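Local coordinates for putative type VI secretion protein (Escherichia coli, PDB 4PS2), which is the C-terminal helical fragment of TssB, which probably pairs with TssC to build the contractile sheath of the type VI secretion system, at residues Glu2-Thr7 with Ala28-Arg33; Gln22-Lys27 with Asp59-Gln64. All blocks are in the same frame, centred on the assembly; numbering follows the deposited sequence.

Contact 1 of 2, residues Glu2-Thr7 with Ala28-Arg33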
# COMPACT_ATOMS: atom_id res chain seq x y z
N GLU A 2 -6.22 -9.81 6.28
CA GLU A 2 -6.96 -8.58 6.33
C GLU A 2 -6.36 -7.57 7.32
O GLU A 2 -6.87 -6.50 7.46
CB GLU A 2 -8.42 -8.87 6.68
CG GLU A 2 -9.45 -8.02 5.98
CD GLU A 2 -10.82 -7.94 6.67
OE1 GLU A 2 -11.48 -8.98 6.90
OE2 GLU A 2 -11.25 -6.81 6.94
N SER A 3 -5.26 -7.93 7.95
CA SER A 3 -4.64 -7.07 8.96
C SER A 3 -3.13 -6.75 8.81
O SER A 3 -2.41 -7.44 8.15
CB SER A 3 -4.90 -7.64 10.34
OG SER A 3 -3.97 -8.65 10.62
N ILE A 4 -2.69 -5.68 9.45
CA ILE A 4 -1.31 -5.21 9.37
C ILE A 4 -0.95 -4.57 10.73
O ILE A 4 -1.85 -4.16 11.46
CB ILE A 4 -1.05 -4.28 8.14
CG1 ILE A 4 0.46 -4.19 7.80
CG2 ILE A 4 -1.69 -2.86 8.31
CD1 ILE A 4 0.79 -3.79 6.31
N SER A 5 0.34 -4.49 11.06
CA SER A 5 0.76 -3.97 12.36
C SER A 5 1.87 -2.97 12.28
O SER A 5 2.82 -3.16 11.53
CB SER A 5 1.22 -5.12 13.25
OG SER A 5 0.13 -5.91 13.68
N LEU A 6 1.75 -1.90 13.10
CA LEU A 6 2.80 -0.91 13.27
C LEU A 6 3.42 -1.27 14.60
O LEU A 6 2.74 -1.23 15.63
CB LEU A 6 2.22 0.53 13.31
CG LEU A 6 3.17 1.71 13.62
CD1 LEU A 6 4.48 1.66 12.79
CD2 LEU A 6 2.48 3.04 13.40
N THR A 7 4.69 -1.68 14.58
CA THR A 7 5.40 -2.06 15.79
C THR A 7 6.29 -0.90 16.20
O THR A 7 7.02 -0.35 15.38
CB THR A 7 6.14 -3.40 15.57
OG1 THR A 7 5.17 -4.40 15.26
CG2 THR A 7 6.94 -3.85 16.82
N ALA A 28 -1.26 2.18 2.77
CA ALA A 28 -1.01 1.87 1.36
C ALA A 28 -0.63 0.38 1.17
O ALA A 28 -1.14 -0.26 0.26
CB ALA A 28 0.09 2.77 0.80
N MET A 29 0.23 -0.16 2.05
CA MET A 29 0.67 -1.56 2.04
C MET A 29 -0.50 -2.54 2.23
O MET A 29 -0.54 -3.58 1.57
CB MET A 29 1.71 -1.78 3.14
CG MET A 29 3.12 -1.27 2.77
SD MET A 29 4.21 -1.20 4.23
CE MET A 29 4.54 -2.87 4.45
N LEU A 30 -1.44 -2.23 3.17
CA LEU A 30 -2.58 -3.11 3.40
C LEU A 30 -3.57 -2.99 2.22
O LEU A 30 -4.07 -4.01 1.74
CB LEU A 30 -3.26 -2.83 4.75
CG LEU A 30 -4.47 -3.72 5.08
CD1 LEU A 30 -4.09 -5.22 5.11
CD2 LEU A 30 -5.11 -3.29 6.40
N ALA A 31 -3.83 -1.77 1.73
CA ALA A 31 -4.72 -1.60 0.57
C ALA A 31 -4.15 -2.29 -0.69
O ALA A 31 -4.89 -2.87 -1.49
CB ALA A 31 -4.95 -0.12 0.30
N MET A 32 -2.81 -2.26 -0.85
CA MET A 32 -2.13 -2.87 -1.97
C MET A 32 -2.23 -4.40 -1.87
O MET A 32 -2.49 -5.07 -2.87
CB MET A 32 -0.66 -2.41 -1.99
CG MET A 32 0.06 -2.77 -3.23
SD MET A 32 -0.54 -1.88 -4.69
CE MET A 32 0.11 -2.98 -5.93
N ARG A 33 -2.04 -4.95 -0.64
CA ARG A 33 -2.11 -6.39 -0.40
C ARG A 33 -3.51 -6.90 -0.76
O ARG A 33 -3.62 -7.92 -1.43
CB ARG A 33 -1.79 -6.70 1.06
CG ARG A 33 -1.89 -8.19 1.39
CD ARG A 33 -2.14 -8.37 2.84
NE ARG A 33 -0.98 -7.95 3.62
CZ ARG A 33 -0.97 -7.89 4.94
NH1 ARG A 33 -2.06 -8.22 5.63
NH2 ARG A 33 0.12 -7.53 5.59
O HOH W 1 0.58 -8.37 8.19
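I4 lies against L30 and the guanidinium end of R33, and these three residues carry most of the contact between the extended N-terminal segment 2-7 and helix 16-40. The two branches of I4 divide the work. CG2 comes to 3.9 Å from L30 CB and also touches L30 CD2, the two side chains sliding past each other in opposite directions. The other branch is carried forward by CG1, anti to the backbone N (chi1 -160°), and brings CD1 to 3.9 Å from M29 CB, with the side chains of I4 and M29 crossing at about a right angle. The same CD1 approaches R33 NH2 obliquely. L30 also reaches back along the segment, its CD2 resting 3.8 Å from E2 O. The arrangement is that of an extended N-terminal tail laid along the outside of a helical bundle: I4 also touches L26 one turn earlier, while A31 and M32 of 28-33 pack on helix 46-57. The polar link is made by R33, whose NH1 donates to S3 O at 2.7 Å with an N-H...O angle of 154°, the donor standing 35° from the carbonyl plane. NH1 bonds to E1 O as well. A water accepts from R33 NH2 at 2.8 Å and donates to S3 O at 3.1 Å, so that this carbonyl oxygen receives two hydrogen bonds.

Contact 2 of 2, residues Gln22-Lys27 with Asp59-Gln64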
# COMPACT_ATOMS: atom_id res chain seq x y z
N GLN A 22 4.60 6.70 9.13
CA GLN A 22 4.25 5.29 9.26
C GLN A 22 2.80 4.89 8.97
O GLN A 22 2.59 3.84 8.36
CB GLN A 22 4.80 4.70 10.58
CG GLN A 22 6.34 4.71 10.70
CD GLN A 22 7.07 4.09 9.52
OE1 GLN A 22 7.81 4.75 8.80
NE2 GLN A 22 6.84 2.80 9.27
N ILE A 23 1.81 5.70 9.43
CA ILE A 23 0.36 5.42 9.21
C ILE A 23 -0.02 5.37 7.70
O ILE A 23 -0.55 4.35 7.28
CB ILE A 23 -0.57 6.35 10.04
CG1 ILE A 23 -0.41 6.17 11.58
CG2 ILE A 23 -2.06 6.29 9.59
CD1 ILE A 23 -0.49 4.79 12.14
N PRO A 24 0.28 6.39 6.85
CA PRO A 24 -0.07 6.29 5.42
C PRO A 24 0.67 5.17 4.67
O PRO A 24 0.11 4.56 3.76
CB PRO A 24 0.32 7.67 4.84
CG PRO A 24 0.48 8.55 6.02
CD PRO A 24 0.94 7.69 7.13
N ARG A 25 1.91 4.87 5.08
CA ARG A 25 2.72 3.81 4.50
C ARG A 25 2.05 2.45 4.72
O ARG A 25 1.86 1.69 3.78
CB ARG A 25 4.15 3.85 5.08
CG ARG A 25 5.03 2.66 4.72
CD ARG A 25 6.41 2.72 5.39
NE ARG A 25 7.18 1.53 5.05
CZ ARG A 25 7.20 0.41 5.76
NH1 ARG A 25 6.56 0.33 6.92
NH2 ARG A 25 7.90 -0.64 5.34
N LEU A 26 1.68 2.16 5.97
CA LEU A 26 1.01 0.91 6.33
C LEU A 26 -0.38 0.78 5.72
O LEU A 26 -0.80 -0.33 5.36
CB LEU A 26 0.95 0.75 7.85
CG LEU A 26 2.30 0.44 8.49
CD1 LEU A 26 2.20 0.59 9.96
CD2 LEU A 26 2.80 -0.97 8.13
N LYS A 27 -1.08 1.91 5.58
CA LYS A 27 -2.40 1.94 4.95
C LYS A 27 -2.25 1.58 3.46
O LYS A 27 -3.02 0.76 2.97
CB LYS A 27 -3.02 3.33 5.09
CG LYS A 27 -4.48 3.42 4.63
CD LYS A 27 -4.91 4.89 4.47
CE LYS A 27 -6.36 5.07 4.11
NZ LYS A 27 -6.62 4.82 2.66
N ASP A 59 -1.77 8.93 -2.54
CA ASP A 59 -1.52 9.51 -1.21
C ASP A 59 -0.24 10.36 -1.19
O ASP A 59 0.85 9.85 -1.43
CB ASP A 59 -1.50 8.44 -0.11
CG ASP A 59 -1.67 8.98 1.31
OD1 ASP A 59 -1.24 10.12 1.57
OD2 ASP A 59 -2.20 8.24 2.16
N PRO A 60 -0.37 11.69 -0.98
CA PRO A 60 0.84 12.54 -1.03
C PRO A 60 1.82 12.36 0.13
O PRO A 60 2.95 12.82 0.05
CB PRO A 60 0.28 13.97 -1.11
CG PRO A 60 -1.12 13.87 -0.62
CD PRO A 60 -1.60 12.48 -0.78
N ALA A 61 1.40 11.66 1.20
CA ALA A 61 2.24 11.41 2.37
C ALA A 61 3.21 10.24 2.12
O ALA A 61 4.14 10.04 2.90
CB ALA A 61 1.37 11.14 3.58
N LEU A 62 3.02 9.48 1.00
CA LEU A 62 3.89 8.35 0.67
C LEU A 62 5.19 8.80 0.08
O LEU A 62 5.23 9.81 -0.62
CB LEU A 62 3.22 7.41 -0.34
CG LEU A 62 1.87 6.81 0.06
CD1 LEU A 62 1.38 5.87 -1.01
CD2 LEU A 62 1.95 6.11 1.41
N SER A 63 6.26 8.02 0.29
CA SER A 63 7.53 8.33 -0.35
C SER A 63 7.48 7.74 -1.77
O SER A 63 6.73 6.79 -2.01
CB SER A 63 8.71 7.76 0.45
OG SER A 63 8.80 6.35 0.34
N GLN A 64 8.23 8.30 -2.72
CA GLN A 64 8.26 7.76 -4.07
C GLN A 64 8.97 6.39 -4.06
O GLN A 64 8.62 5.50 -4.84
CB GLN A 64 8.91 8.74 -5.07
CG GLN A 64 8.86 8.29 -6.55
CD GLN A 64 7.46 8.02 -7.07
OE1 GLN A 64 6.53 8.82 -6.89
NE2 GLN A 64 7.28 6.89 -7.74
O HOH W 2 -1.91 5.56 2.24
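The backbones of 22-27 and 59-64 come closest where R25 CA lies 6.1 Å from L62 CA, with P24 opposite A61. The first segment belongs to helix 16-40, kinked at P24, whose nitrogen makes no bond to the preceding turn; the second holds a type I beta turn from D59 to L62 in the connection between helices 46-57 and 64-71, and S63 follows as N-cap of the latter. P24 points its ring toward the turn, with P24 CG 3.7 Å from A61 CB. L62 sends CD2 to within 3.4 Å of P24 O, and the same methyl sits beside P24 CB. The D59 carboxylate works in two directions. D59 OD1 accepts from A61 N at 3.1 Å, closing an Asx turn, and is met on its anti side, 33° out of the carboxylate plane. D59 OD2 lies 3.7 Å from P24 CB and takes a hydrogen bond from a water 2.7 Å away, which also donates to P24 O. Were D59 an alanine, A61 N would probably lose its side-chain acceptor and the water one of its two mates, and the turn would be held less firmly. No direct hydrogen bond joins the segments, so apolar packing and a single water bridge hold helix and turn. K27 NZ, 5.6 Å from D59 OD2, makes no contact with it but may modestly favour the ionised carboxylate.

How the contacts relate
Both contacts are built on helix 16-40: 28-33 meets the N-terminal tail and 22-27 meets the turn before helix 64-71. Their centres lie 11 Å apart, and they touch directly. L6 of the tail packs on 22-27 itself, with L6 CB 3.3 Å from L26 CD1. A28 CB is 3.8 Å from L62 CD1, so 28-33, the helical segment of contact 1, also reaches the turn of contact 2. A zinc ion lies about 6 Å from the side chain of R25 and about 9 Å from that of M29; E69, which binds zinc in a structure of this protein although this chain does not hold the ion here, is about 6 and 7 Å from these side chains.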